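Local coordinates for sister chromatid cohesion protein (Chaetomium thermophilum, PDB 5T8V) that probably loads cohesin onto chromatin, and is represented here by the C-terminal HEAT-repeat part of the cohesin loader SCC2, at residues 562-565 against 566-570; 427-430 against 431-435; 465-468 against 469-473; 269-272 against 273-277. All blocks are in the same frame, centred on the assembly; numbering follows the deposited sequence.

Interaction 1: residues 562-565 against 566-570; sequences LGRL and AYRLR
Arg564 and Arg568 lie side by side one turn apart on helix 556-574, an i to i+4 pair within the all-helical, HEAT-repeat body of the loader. The contact joins a methylene to a flat group: CB of Arg564 sits over one face of the Arg568 guanidinium, displaced toward its rim, with Arg564 CB 4.0 Å from Arg568 CZ. The two guanidinium planes are turned 48° from each other, so they are not stacked. In both residues CG lies anti to the carbonyl carbon (chi1 -66° in Arg568) and the chain is extended as far as NE, which sends both arms back toward the start of the helix in the same direction. The stem of Arg568 thereby runs past Arg564 O, the oxygen its own backbone N bonds to. That N donates to Arg564 O at 2.9 Å, an almost straight bond (175°), while CG of Arg568 approaches Arg564 O to 3.2 Å. CD2 of Leu565 approaches the same guanidinium obliquely, 4.4 Å from Arg568 NH1.

Further out, acidic and aromatic groups position the arginines. Arg568 forms a salt bridge with Glu350 and a cation-pi contact with Trp506, and Arg564 forms a salt bridge with Glu561. Leu565 and Leu569 pack against helix 527-550. Between these two leucines the next backbone bond closes, Leu569 N to Leu565 O at 2.9 Å, and CD2 of Leu569 folds back to 3.4 Å from that same Leu565 O.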
ATOM      1  N   LEU A 562      47.154   8.579   9.439  1.00 26.97           N
ATOM      2  CA  LEU A 562      46.710   7.348   8.795  1.00 24.17           C
ATOM      3  C   LEU A 562      47.848   6.347   8.657  1.00 24.33           C
ATOM      4  O   LEU A 562      47.618   5.135   8.723  1.00 22.27           O
ATOM      5  CB  LEU A 562      46.103   7.661   7.427  1.00 23.67           C
ATOM      6  CG  LEU A 562      44.709   8.290   7.459  1.00 22.87           C
ATOM      7  CD1 LEU A 562      44.344   8.845   6.094  1.00 24.34           C
ATOM      8  CD2 LEU A 562      43.673   7.272   7.913  1.00 20.43           C
ATOM      9  N   GLY A 563      49.078   6.827   8.464  1.00 26.98           N
ATOM     10  CA  GLY A 563      50.215   5.922   8.429  1.00 27.58           C
ATOM     11  C   GLY A 563      50.481   5.284   9.778  1.00 27.52           C
ATOM     12  O   GLY A 563      50.768   4.085   9.865  1.00 26.50           O
ATOM     13  N   ARG A 564      50.390   6.075  10.851  1.00 34.87           N
ATOM     14  CA  ARG A 564      50.517   5.513  12.192  1.00 36.44           C
ATOM     15  C   ARG A 564      49.459   4.444  12.428  1.00 34.71           C
ATOM     16  O   ARG A 564      49.763   3.349  12.916  1.00 33.91           O
ATOM     17  CB  ARG A 564      50.403   6.620  13.238  1.00 38.54           C
ATOM     18  CG  ARG A 564      51.442   7.717  13.096  1.00 42.17           C
ATOM     19  CD  ARG A 564      51.119   8.900  13.993  1.00 45.28           C
ATOM     20  NE  ARG A 564      51.778  10.122  13.539  1.00 48.87           N
ATOM     21  CZ  ARG A 564      51.458  11.342  13.954  1.00 52.45           C
ATOM     22  NH1 ARG A 564      50.481  11.517  14.834  1.00 51.82           N
ATOM     23  NH2 ARG A 564      52.113  12.393  13.482  1.00 57.28           N
ATOM     24  N   LEU A 565      48.205   4.743  12.081  1.00 36.02           N
ATOM     25  CA  LEU A 565      47.148   3.743  12.199  1.00 31.11           C
ATOM     26  C   LEU A 565      47.470   2.507  11.370  1.00 28.93           C
ATOM     27  O   LEU A 565      47.159   1.381  11.775  1.00 26.74           O
ATOM     28  CB  LEU A 565      45.809   4.338  11.767  1.00 27.62           C
ATOM     29  CG  LEU A 565      45.166   5.342  12.724  1.00 28.60           C
ATOM     30  CD1 LEU A 565      44.035   6.090  12.031  1.00 26.35           C
ATOM     31  CD2 LEU A 565      44.654   4.639  13.969  1.00 28.07           C
ATOM     32  N   ALA A 566      48.090   2.695  10.205  1.00 30.28           N
ATOM     33  CA  ALA A 566      48.441   1.557   9.364  1.00 30.22           C
ATOM     34  C   ALA A 566      49.442   0.650  10.069  1.00 32.15           C
ATOM     35  O   ALA A 566      49.233  -0.567  10.174  1.00 31.89           O
ATOM     36  CB  ALA A 566      48.998   2.049   8.028  1.00 31.40           C
ATOM     37  N   TYR A 567      50.537   1.228  10.569  1.00 25.07           N
ATOM     38  CA  TYR A 567      51.513   0.436  11.311  1.00 25.44           C
ATOM     39  C   TYR A 567      50.858  -0.263  12.497  1.00 23.54           C
ATOM     40  O   TYR A 567      50.973  -1.485  12.659  1.00 22.83           O
ATOM     41  CB  TYR A 567      52.662   1.330  11.781  1.00 29.06           C
ATOM     42  CG  TYR A 567      53.625   0.637  12.721  1.00 30.29           C
ATOM     43  CD1 TYR A 567      54.669  -0.137  12.232  1.00 31.18           C
ATOM     44  CD2 TYR A 567      53.488   0.754  14.099  1.00 30.89           C
ATOM     45  CE1 TYR A 567      55.551  -0.773  13.088  1.00 33.27           C
ATOM     46  CE2 TYR A 567      54.362   0.121  14.963  1.00 32.93           C
ATOM     47  CZ  TYR A 567      55.392  -0.642  14.453  1.00 34.69           C
ATOM     48  OH  TYR A 567      56.267  -1.274  15.310  1.00 36.53           O
ATOM     49  N   ARG A 568      50.158   0.505  13.337  1.00 27.26           N
ATOM     50  CA  ARG A 568      49.527  -0.060  14.524  1.00 26.64           C
ATOM     51  C   ARG A 568      48.640  -1.244  14.168  1.00 22.74           C
ATOM     52  O   ARG A 568      48.793  -2.336  14.723  1.00 21.91           O
ATOM     53  CB  ARG A 568      48.717   1.018  15.245  1.00 27.65           C
ATOM     54  CG  ARG A 568      49.565   2.133  15.824  1.00 32.94           C
ATOM     55  CD  ARG A 568      48.717   3.309  16.269  1.00 35.35           C
ATOM     56  NE  ARG A 568      49.541   4.451  16.658  1.00 41.17           N
ATOM     57  CZ  ARG A 568      49.069   5.664  16.925  1.00 42.85           C
ATOM     58  NH1 ARG A 568      47.769   5.912  16.844  1.00 40.93           N
ATOM     59  NH2 ARG A 568      49.904   6.635  17.269  1.00 45.67           N
ATOM     60  N   LEU A 569      47.700  -1.044  13.241  1.00 23.73           N
ATOM     61  CA  LEU A 569      46.772  -2.117  12.894  1.00 20.82           C
ATOM     62  C   LEU A 569      47.489  -3.312  12.285  1.00 21.70           C
ATOM     63  O   LEU A 569      47.054  -4.454  12.474  1.00 18.99           O
ATOM     64  CB  LEU A 569      45.697  -1.599  11.940  1.00 16.88           C
ATOM     65  CG  LEU A 569      44.411  -1.113  12.618  1.00 15.66           C
ATOM     66  CD1 LEU A 569      43.658  -2.271  13.257  1.00 14.26           C
ATOM     67  CD2 LEU A 569      44.707  -0.027  13.645  1.00 18.21           C
ATOM     68  N   ARG A 570      48.579  -3.082  11.551  1.00 25.06           N
ATOM     69  CA  ARG A 570      49.364  -4.203  11.045  1.00 24.67           C
ATOM     70  C   ARG A 570      49.923  -5.029  12.200  1.00 26.18           C
ATOM     71  O   ARG A 570      49.754  -6.256  12.248  1.00 24.78           O
ATOM     72  CB  ARG A 570      50.485  -3.684  10.145  1.00 27.77           C
ATOM     73  CG  ARG A 570      51.135  -4.746   9.267  1.00 28.15           C
ATOM     74  CD  ARG A 570      52.594  -4.953   9.638  1.00 31.97           C
ATOM     75  NE  ARG A 570      53.382  -3.734   9.475  1.00 36.39           N
ATOM     76  CZ  ARG A 570      54.635  -3.588   9.895  1.00 40.77           C
ATOM     77  NH1 ARG A 570      55.257  -4.585  10.513  1.00 42.50           N
ATOM     78  NH2 ARG A 570      55.269  -2.441   9.699  1.00 42.83           N
TER

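Interaction 2: residues 427-430 against 431-435; sequences LLRL and LMLMM
The flat group here is the guanidinium of Arg429, yet the part of that side chain which meets Leu433 is aliphatic: Arg429 CG lies 4.4 Å from Leu433 CD1. No stack across the contact holds the guanidinium; its NE forms a salt bridge with Glu425, one turn back on the same helix. The setting is helix 423-440 of the HEAT-repeat array, and it illustrates how a single helix can present different faces to different partners.

Leu433, the exposed member, is also approached by Leu430, whose CD2 comes within 4.3 Å of Leu433 CD1. Its isobutyl group thus lies near both the arginine stem and a leucine methyl. With CG anti to the carbonyl carbon (chi1 -63°), Leu433 leans back over the preceding turn.

Leu427, Leu428, Leu431 and Met432 are buried. Leu427 and Leu431 reach helices 357-391 and 402-414, while Leu431 and Met432 touch helix 446-474. Met432 bends at both chi2 and chi3, which brings its CE back to 4.1 Å from Arg429 O. Four i to i+4 backbone bonds join the turns; the straightest (176°) runs from Leu433 N to Arg429 O at 2.9 Å, and Leu433 CG comes within 3.3 Å of the same Arg429 O.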
ATOM      1  N   LEU A 427      26.931 -11.450   6.675  1.00  9.53           N
ATOM      2  CA  LEU A 427      25.934 -12.361   6.129  1.00 10.19           C
ATOM      3  C   LEU A 427      24.728 -11.594   5.604  1.00 10.44           C
ATOM      4  O   LEU A 427      24.256 -11.837   4.486  1.00 15.04           O
ATOM      5  CB  LEU A 427      25.517 -13.366   7.200  1.00 10.54           C
ATOM      6  CG  LEU A 427      26.601 -14.364   7.610  1.00 10.62           C
ATOM      7  CD1 LEU A 427      26.288 -14.969   8.961  1.00 10.98           C
ATOM      8  CD2 LEU A 427      26.730 -15.452   6.559  1.00 11.70           C
ATOM      9  N   LEU A 428      24.221 -10.649   6.402  1.00 14.23           N
ATOM     10  CA  LEU A 428      23.090  -9.837   5.967  1.00 13.96           C
ATOM     11  C   LEU A 428      23.448  -8.972   4.768  1.00 13.38           C
ATOM     12  O   LEU A 428      22.598  -8.719   3.910  1.00 14.15           O
ATOM     13  CB  LEU A 428      22.604  -8.961   7.121  1.00 13.14           C
ATOM     14  CG  LEU A 428      21.905  -9.688   8.268  1.00 13.26           C
ATOM     15  CD1 LEU A 428      21.789  -8.775   9.482  1.00 13.09           C
ATOM     16  CD2 LEU A 428      20.534 -10.171   7.832  1.00 14.28           C
ATOM     17  N   ARG A 429      24.694  -8.501   4.694  1.00 14.83           N
ATOM     18  CA  ARG A 429      25.119  -7.687   3.561  1.00 14.88           C
ATOM     19  C   ARG A 429      25.071  -8.490   2.269  1.00 15.82           C
ATOM     20  O   ARG A 429      24.481  -8.055   1.274  1.00 16.23           O
ATOM     21  CB  ARG A 429      26.529  -7.146   3.798  1.00 15.17           C
ATOM     22  CG  ARG A 429      27.031  -6.204   2.711  1.00 17.15           C
ATOM     23  CD  ARG A 429      28.539  -6.304   2.542  1.00 17.10           C
ATOM     24  NE  ARG A 429      29.254  -6.034   3.786  1.00 17.50           N
ATOM     25  CZ  ARG A 429      30.561  -6.208   3.948  1.00 16.80           C
ATOM     26  NH1 ARG A 429      31.307  -6.658   2.949  1.00 15.82           N
ATOM     27  NH2 ARG A 429      31.124  -5.936   5.117  1.00 16.74           N
ATOM     28  N   LEU A 430      25.698  -9.668   2.264  1.00 11.43           N
ATOM     29  CA  LEU A 430      25.700 -10.480   1.051  1.00 12.19           C
ATOM     30  C   LEU A 430      24.291 -10.940   0.698  1.00 13.77           C
ATOM     31  O   LEU A 430      23.910 -10.956  -0.480  1.00 15.10           O
ATOM     32  CB  LEU A 430      26.636 -11.673   1.224  1.00 11.89           C
ATOM     33  CG  LEU A 430      28.089 -11.309   1.531  1.00 11.50           C
ATOM     34  CD1 LEU A 430      28.912 -12.564   1.719  1.00 13.27           C
ATOM     35  CD2 LEU A 430      28.687 -10.446   0.436  1.00 11.36           C
ATOM     36  N   LEU A 431      23.498 -11.309   1.704  1.00 23.18           N
ATOM     37  CA  LEU A 431      22.113 -11.679   1.442  1.00 25.29           C
ATOM     38  C   LEU A 431      21.363 -10.527   0.785  1.00 26.35           C
ATOM     39  O   LEU A 431      20.631 -10.725  -0.192  1.00 30.32           O
ATOM     40  CB  LEU A 431      21.436 -12.101   2.745  1.00 26.76           C
ATOM     41  CG  LEU A 431      20.267 -13.081   2.627  1.00 31.41           C
ATOM     42  CD1 LEU A 431      20.009 -13.756   3.960  1.00 32.72           C
ATOM     43  CD2 LEU A 431      19.016 -12.379   2.154  1.00 33.84           C
ATOM     44  N   MET A 432      21.553  -9.310   1.295  1.00 16.22           N
ATOM     45  CA  MET A 432      20.872  -8.148   0.736  1.00 16.12           C
ATOM     46  C   MET A 432      21.300  -7.903  -0.704  1.00 16.78           C
ATOM     47  O   MET A 432      20.458  -7.720  -1.591  1.00 18.07           O
ATOM     48  CB  MET A 432      21.148  -6.921   1.608  1.00 15.16           C
ATOM     49  CG  MET A 432      20.592  -5.621   1.054  1.00 17.51           C
ATOM     50  SD  MET A 432      21.723  -4.804  -0.090  1.00 19.29           S
ATOM     51  CE  MET A 432      23.017  -4.274   1.030  1.00 18.23           C
ATOM     52  N   LEU A 433      22.611  -7.884  -0.959  1.00 13.57           N
ATOM     53  CA  LEU A 433      23.089  -7.722  -2.330  1.00 14.47           C
ATOM     54  C   LEU A 433      22.461  -8.758  -3.249  1.00 15.60           C
ATOM     55  O   LEU A 433      22.071  -8.447  -4.383  1.00 16.81           O
ATOM     56  CB  LEU A 433      24.612  -7.828  -2.373  1.00 13.99           C
ATOM     57  CG  LEU A 433      25.392  -6.762  -1.600  1.00 14.89           C
ATOM     58  CD1 LEU A 433      26.883  -7.074  -1.626  1.00 14.62           C
ATOM     59  CD2 LEU A 433      25.123  -5.368  -2.157  1.00 13.77           C
ATOM     60  N   MET A 434      22.338  -9.997  -2.771  1.00 21.37           N
ATOM     61  CA  MET A 434      21.776 -11.052  -3.602  1.00 23.89           C
ATOM     62  C   MET A 434      20.299 -10.811  -3.885  1.00 25.68           C
ATOM     63  O   MET A 434      19.835 -11.031  -5.011  1.00 27.61           O
ATOM     64  CB  MET A 434      21.984 -12.403  -2.925  1.00 24.71           C
ATOM     65  CG  MET A 434      21.564 -13.585  -3.778  1.00 27.60           C
ATOM     66  SD  MET A 434      22.244 -15.135  -3.179  1.00 28.85           S
ATOM     67  CE  MET A 434      23.986 -14.899  -3.539  1.00 28.53           C
ATOM     68  N   MET A 435      19.540 -10.362  -2.883  1.00 24.48           N
ATOM     69  CA  MET A 435      18.114 -10.132  -3.099  1.00 25.70           C
ATOM     70  C   MET A 435      17.879  -8.944  -4.022  1.00 25.56           C
ATOM     71  O   MET A 435      17.040  -9.014  -4.929  1.00 27.32           O
ATOM     72  CB  MET A 435      17.403  -9.926  -1.761  1.00 25.09           C
ATOM     73  CG  MET A 435      17.475 -11.134  -0.847  1.00 25.63           C
ATOM     74  SD  MET A 435      16.884 -12.646  -1.631  1.00 29.03           S
ATOM     75  CE  MET A 435      17.849 -13.877  -0.759  1.00 28.51           C
TER

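Interaction 3: residues 465-468 against 469-473; sequences KLRG and HVRKM
Leu466 and Val470 form the apolar part of this contact between successive turns of helix 446-474. Leu466 CD2 lies 4.2 Å from Val470 CG2. The valine holds CG1 anti to its own N (chi1 167°), which leaves CG2 anti to the carbonyl carbon and directs it back to within 3.2 Å of Leu466 O.

The charged part lies on another side of the helix. Arg467 and Arg471, again four residues apart, bring their ends together, with Arg467 NH2 4.3 Å from Arg471 NH2. The Arg467 nitrogen arrives at the edge of the Arg471 guanidinium, near its plane, whereas the Arg471 nitrogen meets the other group obliquely. A nearby acid probably eases the approach of the two like charges: Arg471 forms a salt bridge with Asp643, and Arg467 reaches the same carboxylate in a long, weak ion pair. The carboxylate would be expected to offset part of the local positive charge.

Backbone bonding is that of a regular alpha-helix. His469 N donates to Lys465 O, and CB of His469 packs 3.4 Å from the same Lys465 O; within 469-473 the sulfur of Met473 lies over one face of the His469 ring, toward its rim. Arg471 N donates to Arg467 O at 3.0 Å, and Lys472 N donates to Gly468 O at 2.9 Å.

Two neighbouring helices share this stretch: Leu466, Arg467 and Val470 lie against helix 590-602, while Val470 and Arg471 touch helix 481-494. Lys465 and Lys472 face solvent.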
ATOM      1  N   LYS A 465      15.196   0.276  12.611  1.00 21.88           N
ATOM      2  CA  LYS A 465      15.286   0.158  14.061  1.00 22.58           C
ATOM      3  C   LYS A 465      16.681   0.512  14.558  1.00 20.90           C
ATOM      4  O   LYS A 465      16.828   1.190  15.582  1.00 22.24           O
ATOM      5  CB  LYS A 465      14.898  -1.255  14.494  1.00 24.18           C
ATOM      6  CG  LYS A 465      15.429  -1.642  15.861  1.00 26.35           C
ATOM      7  CD  LYS A 465      14.695  -2.832  16.447  1.00 29.34           C
ATOM      8  CE  LYS A 465      15.444  -3.391  17.646  1.00 31.75           C
ATOM      9  NZ  LYS A 465      15.971  -2.312  18.541  1.00 32.98           N
ATOM     10  N   LEU A 466      17.720   0.072  13.847  1.00 13.71           N
ATOM     11  CA  LEU A 466      19.079   0.405  14.264  1.00 13.03           C
ATOM     12  C   LEU A 466      19.304   1.911  14.249  1.00 14.11           C
ATOM     13  O   LEU A 466      19.902   2.467  15.178  1.00 14.58           O
ATOM     14  CB  LEU A 466      20.095  -0.300  13.366  1.00 11.54           C
ATOM     15  CG  LEU A 466      21.566  -0.006  13.669  1.00 14.40           C
ATOM     16  CD1 LEU A 466      22.391  -1.268  13.575  1.00 14.46           C
ATOM     17  CD2 LEU A 466      22.110   1.032  12.716  1.00 15.68           C
ATOM     18  N   ARG A 467      18.829   2.591  13.204  1.00 13.04           N
ATOM     19  CA  ARG A 467      19.017   4.035  13.113  1.00 13.50           C
ATOM     20  C   ARG A 467      18.280   4.754  14.236  1.00 14.48           C
ATOM     21  O   ARG A 467      18.829   5.660  14.880  1.00 14.79           O
ATOM     22  CB  ARG A 467      18.550   4.528  11.743  1.00 14.66           C
ATOM     23  CG  ARG A 467      19.492   4.137  10.616  1.00 15.69           C
ATOM     24  CD  ARG A 467      18.784   4.060   9.277  1.00 18.82           C
ATOM     25  NE  ARG A 467      18.008   5.262   9.001  1.00 22.50           N
ATOM     26  CZ  ARG A 467      18.536   6.437   8.674  1.00 24.33           C
ATOM     27  NH1 ARG A 467      19.854   6.579   8.592  1.00 23.23           N
ATOM     28  NH2 ARG A 467      17.742   7.475   8.439  1.00 26.52           N
ATOM     29  N   GLY A 468      17.032   4.358  14.493  1.00 15.16           N
ATOM     30  CA  GLY A 468      16.308   4.935  15.613  1.00 16.26           C
ATOM     31  C   GLY A 468      17.035   4.730  16.927  1.00 16.18           C
ATOM     32  O   GLY A 468      17.150   5.655  17.739  1.00 16.90           O
ATOM     33  N   HIS A 469      17.549   3.518  17.151  1.00 19.58           N
ATOM     34  CA  HIS A 469      18.271   3.236  18.385  1.00 20.48           C
ATOM     35  C   HIS A 469      19.523   4.097  18.495  1.00 20.61           C
ATOM     36  O   HIS A 469      19.875   4.554  19.588  1.00 21.22           O
ATOM     37  CB  HIS A 469      18.624   1.751  18.457  1.00 20.45           C
ATOM     38  CG  HIS A 469      19.176   1.322  19.781  1.00 22.68           C
ATOM     39  ND1 HIS A 469      18.722   1.834  20.978  1.00 24.21           N
ATOM     40  CD2 HIS A 469      20.140   0.425  20.098  1.00 22.75           C
ATOM     41  CE1 HIS A 469      19.384   1.274  21.974  1.00 24.73           C
ATOM     42  NE2 HIS A 469      20.250   0.415  21.468  1.00 23.63           N
ATOM     43  N   VAL A 470      20.206   4.339  17.374  1.00 17.09           N
ATOM     44  CA  VAL A 470      21.389   5.196  17.403  1.00 17.12           C
ATOM     45  C   VAL A 470      21.003   6.616  17.794  1.00 18.21           C
ATOM     46  O   VAL A 470      21.668   7.252  18.619  1.00 18.54           O
ATOM     47  CB  VAL A 470      22.117   5.162  16.048  1.00 16.47           C
ATOM     48  CG1 VAL A 470      23.166   6.278  15.964  1.00 16.21           C
ATOM     49  CG2 VAL A 470      22.779   3.809  15.844  1.00 15.40           C
ATOM     50  N   ARG A 471      19.928   7.140  17.200  1.00 23.33           N
ATOM     51  CA  ARG A 471      19.493   8.486  17.562  1.00 25.21           C
ATOM     52  C   ARG A 471      19.155   8.564  19.046  1.00 25.32           C
ATOM     53  O   ARG A 471      19.545   9.518  19.735  1.00 24.78           O
ATOM     54  CB  ARG A 471      18.294   8.903  16.711  1.00 26.70           C
ATOM     55  CG  ARG A 471      18.249  10.402  16.410  1.00 30.33           C
ATOM     56  CD  ARG A 471      17.024  10.785  15.588  1.00 32.59           C
ATOM     57  NE  ARG A 471      16.821   9.884  14.455  1.00 32.43           N
ATOM     58  CZ  ARG A 471      17.380  10.031  13.256  1.00 31.55           C
ATOM     59  NH1 ARG A 471      18.190  11.053  13.007  1.00 30.80           N
ATOM     60  NH2 ARG A 471      17.127   9.146  12.300  1.00 31.02           N
ATOM     61  N   LYS A 472      18.447   7.557  19.561  1.00 31.88           N
ATOM     62  CA  LYS A 472      18.105   7.542  20.979  1.00 33.64           C
ATOM     63  C   LYS A 472      19.359   7.551  21.845  1.00 33.91           C
ATOM     64  O   LYS A 472      19.517   8.408  22.723  1.00 36.09           O
ATOM     65  CB  LYS A 472      17.246   6.321  21.295  1.00 35.07           C
ATOM     66  CG  LYS A 472      16.646   6.343  22.690  1.00 39.48           C
ATOM     67  CD  LYS A 472      16.338   4.945  23.186  1.00 41.33           C
ATOM     68  CE  LYS A 472      15.774   4.974  24.595  1.00 44.99           C
ATOM     69  NZ  LYS A 472      15.613   3.603  25.148  1.00 46.86           N
ATOM     70  N   MET A 473      20.266   6.598  21.615  1.00 29.04           N
ATOM     71  CA  MET A 473      21.470   6.507  22.432  1.00 29.35           C
ATOM     72  C   MET A 473      22.280   7.797  22.369  1.00 31.06           C
ATOM     73  O   MET A 473      22.825   8.248  23.383  1.00 31.55           O
ATOM     74  CB  MET A 473      22.323   5.325  21.978  1.00 28.24           C
ATOM     75  CG  MET A 473      21.642   3.973  22.099  1.00 29.21           C
ATOM     76  SD  MET A 473      22.678   2.635  21.467  1.00 29.76           S
ATOM     77  CE  MET A 473      23.880   2.533  22.790  1.00 31.16           C
TER

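Interaction 4: residues 269-272 against 273-277; sequences PSQR and QGIID
Gln271 and Ile275 make the compact side of this contact. The backbone N of Ile275 donates to Gln271 O at 2.9 Å in a nearly straight bond (165°), and the isoleucine's CG1 lies against the same oxygen, 3.4 Å from Gln271 O. Its chi1 of -64° sets CG1 anti to the carbonyl carbon, which turns the ethyl arm back along the helix and brings CD1 to 4.4 Å from Gln271 CG. Ile276 repeats the pattern one residue on: its N donates to Arg272 O at 3.1 Å and its CG1 lies 3.8 Å from that Arg272 O. Both isoleucines are buried. Ile275 packs on Ile261, Ile264 and Phe265 of helix 247-267, and Ile276 on Phe265 and on Tyr381 of helix 357-391.

This is the start of helix 272-282, with Gln271 at the N-cap position, where the chain turns after helix 247-267. Arg272 ties the turn to the helix before it: an extended chain carries its guanidinium back so that NE donates to Phe265 O and NH2 to Leu266 O. Pro269 CB covers the centre of one guanidinium face, 3.9 Å above the plane.

The outer side is looser. Gln273, exposed, has CG anti to its backbone N and an extended chain whose end leads away from the turn, although its side chain also touches Tyr381.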
ATOM      1  N   PRO A 269      41.236 -25.468   4.850  1.00 27.22           N
ATOM      2  CA  PRO A 269      40.468 -24.626   3.917  1.00 27.28           C
ATOM      3  C   PRO A 269      39.738 -25.421   2.849  1.00 29.53           C
ATOM      4  O   PRO A 269      38.574 -25.126   2.545  1.00 29.95           O
ATOM      5  CB  PRO A 269      41.543 -23.711   3.310  1.00 26.51           C
ATOM      6  CG  PRO A 269      42.657 -23.709   4.302  1.00 25.01           C
ATOM      7  CD  PRO A 269      42.651 -25.069   4.925  1.00 26.21           C
ATOM      8  N   SER A 270      40.390 -26.444   2.292  1.00 46.40           N
ATOM      9  CA  SER A 270      39.856 -27.138   1.123  1.00 48.33           C
ATOM     10  C   SER A 270      38.416 -27.590   1.329  1.00 46.76           C
ATOM     11  O   SER A 270      37.616 -27.583   0.385  1.00 47.01           O
ATOM     12  CB  SER A 270      40.743 -28.339   0.789  1.00 51.71           C
ATOM     13  OG  SER A 270      40.889 -29.193   1.912  1.00 53.31           O
ATOM     14  N   GLN A 271      38.060 -27.984   2.552  1.00 44.29           N
ATOM     15  CA  GLN A 271      36.752 -28.567   2.824  1.00 44.43           C
ATOM     16  C   GLN A 271      35.833 -27.638   3.610  1.00 40.19           C
ATOM     17  O   GLN A 271      34.778 -28.082   4.078  1.00 39.05           O
ATOM     18  CB  GLN A 271      36.918 -29.897   3.567  1.00 47.07           C
ATOM     19  CG  GLN A 271      37.774 -29.828   4.824  1.00 47.91           C
ATOM     20  CD  GLN A 271      37.992 -31.195   5.450  1.00 50.29           C
ATOM     21  OE1 GLN A 271      37.573 -32.214   4.900  1.00 51.73           O
ATOM     22  NE2 GLN A 271      38.649 -31.223   6.607  1.00 50.18           N
ATOM     23  N   ARG A 272      36.188 -26.357   3.749  1.00 25.97           N
ATOM     24  CA  ARG A 272      35.348 -25.436   4.509  1.00 22.49           C
ATOM     25  C   ARG A 272      33.923 -25.417   3.969  1.00 22.80           C
ATOM     26  O   ARG A 272      32.961 -25.686   4.700  1.00 22.58           O
ATOM     27  CB  ARG A 272      35.956 -24.037   4.485  1.00 20.16           C
ATOM     28  CG  ARG A 272      37.138 -23.891   5.417  1.00 19.61           C
ATOM     29  CD  ARG A 272      37.798 -22.541   5.272  1.00 19.04           C
ATOM     30  NE  ARG A 272      38.966 -22.417   6.136  1.00 17.52           N
ATOM     31  CZ  ARG A 272      39.846 -21.426   6.062  1.00 17.42           C
ATOM     32  NH1 ARG A 272      39.698 -20.466   5.159  1.00 17.91           N
ATOM     33  NH2 ARG A 272      40.878 -21.396   6.892  1.00 17.49           N
ATOM     34  N   GLN A 273      33.771 -25.109   2.677  1.00 21.82           N
ATOM     35  CA  GLN A 273      32.448 -25.120   2.061  1.00 21.55           C
ATOM     36  C   GLN A 273      31.720 -26.429   2.325  1.00 23.25           C
ATOM     37  O   GLN A 273      30.491 -26.442   2.458  1.00 22.18           O
ATOM     38  CB  GLN A 273      32.565 -24.880   0.555  1.00 22.33           C
ATOM     39  CG  GLN A 273      31.225 -24.801  -0.161  1.00 24.83           C
ATOM     40  CD  GLN A 273      31.364 -24.636  -1.664  1.00 27.19           C
ATOM     41  OE1 GLN A 273      32.472 -24.548  -2.194  1.00 28.16           O
ATOM     42  NE2 GLN A 273      30.234 -24.596  -2.359  1.00 28.23           N
ATOM     43  N   GLY A 274      32.451 -27.538   2.404  1.00 31.61           N
ATOM     44  CA  GLY A 274      31.834 -28.807   2.724  1.00 33.96           C
ATOM     45  C   GLY A 274      31.225 -28.782   4.109  1.00 34.39           C
ATOM     46  O   GLY A 274      30.027 -29.034   4.280  1.00 37.27           O
ATOM     47  N   ILE A 275      32.049 -28.457   5.104  1.00 24.33           N
ATOM     48  CA  ILE A 275      31.620 -28.425   6.497  1.00 22.40           C
ATOM     49  C   ILE A 275      30.313 -27.649   6.594  1.00 22.39           C
ATOM     50  O   ILE A 275      29.262 -28.214   6.924  1.00 23.67           O
ATOM     51  CB  ILE A 275      32.711 -27.804   7.389  1.00 20.46           C
ATOM     52  CG1 ILE A 275      33.961 -28.686   7.372  1.00 21.36           C
ATOM     53  CG2 ILE A 275      32.210 -27.623   8.817  1.00 20.05           C
ATOM     54  CD1 ILE A 275      35.193 -28.015   7.928  1.00 21.38           C
ATOM     55  N   ILE A 276      30.374 -26.353   6.286  1.00 19.30           N
ATOM     56  CA  ILE A 276      29.196 -25.495   6.272  1.00 19.04           C
ATOM     57  C   ILE A 276      28.051 -26.249   5.615  1.00 20.39           C
ATOM     58  O   ILE A 276      26.999 -26.459   6.232  1.00 20.76           O
ATOM     59  CB  ILE A 276      29.483 -24.170   5.542  1.00 18.35           C
ATOM     60  CG1 ILE A 276      30.454 -23.320   6.366  1.00 17.15           C
ATOM     61  CG2 ILE A 276      28.186 -23.400   5.283  1.00 18.44           C
ATOM     62  CD1 ILE A 276      30.961 -22.086   5.655  1.00 16.63           C
ATOM     63  N   ASP A 277      28.265 -26.692   4.374  1.00 29.71           N
ATOM     64  CA  ASP A 277      27.201 -27.353   3.630  1.00 31.94           C
ATOM     65  C   ASP A 277      26.540 -28.433   4.474  1.00 33.81           C
ATOM     66  O   ASP A 277      25.326 -28.406   4.704  1.00 34.99           O
ATOM     67  CB  ASP A 277      27.751 -27.937   2.328  1.00 34.12           C
ATOM     68  CG  ASP A 277      27.811 -26.912   1.208  1.00 36.59           C
ATOM     69  OD1 ASP A 277      27.860 -25.698   1.506  1.00 35.79           O
ATOM     70  OD2 ASP A 277      27.808 -27.320   0.026  1.00 38.80           O
TER

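In the fold
Followed from the N terminus, interaction 4 comes first, at the turn between helices 247-267 and 272-282; interactions 2, 3 and 1 then follow on helices 423-440, 446-474 and 556-574. All four are local, closing single helical turns, so they run in series and neither nest nor cross. None touches another: interactions 2 and 4 come closest, with nearest atoms about 8 Å apart, and interactions 3 and 4 are the farthest pair, about 37 Å between centres. Helix 357-391 links three of them, meeting residues of interactions 4, 2 and 1. Interactions 2 and 3 are joined more directly, because the helix carrying interaction 3 also packs on that of interaction 2.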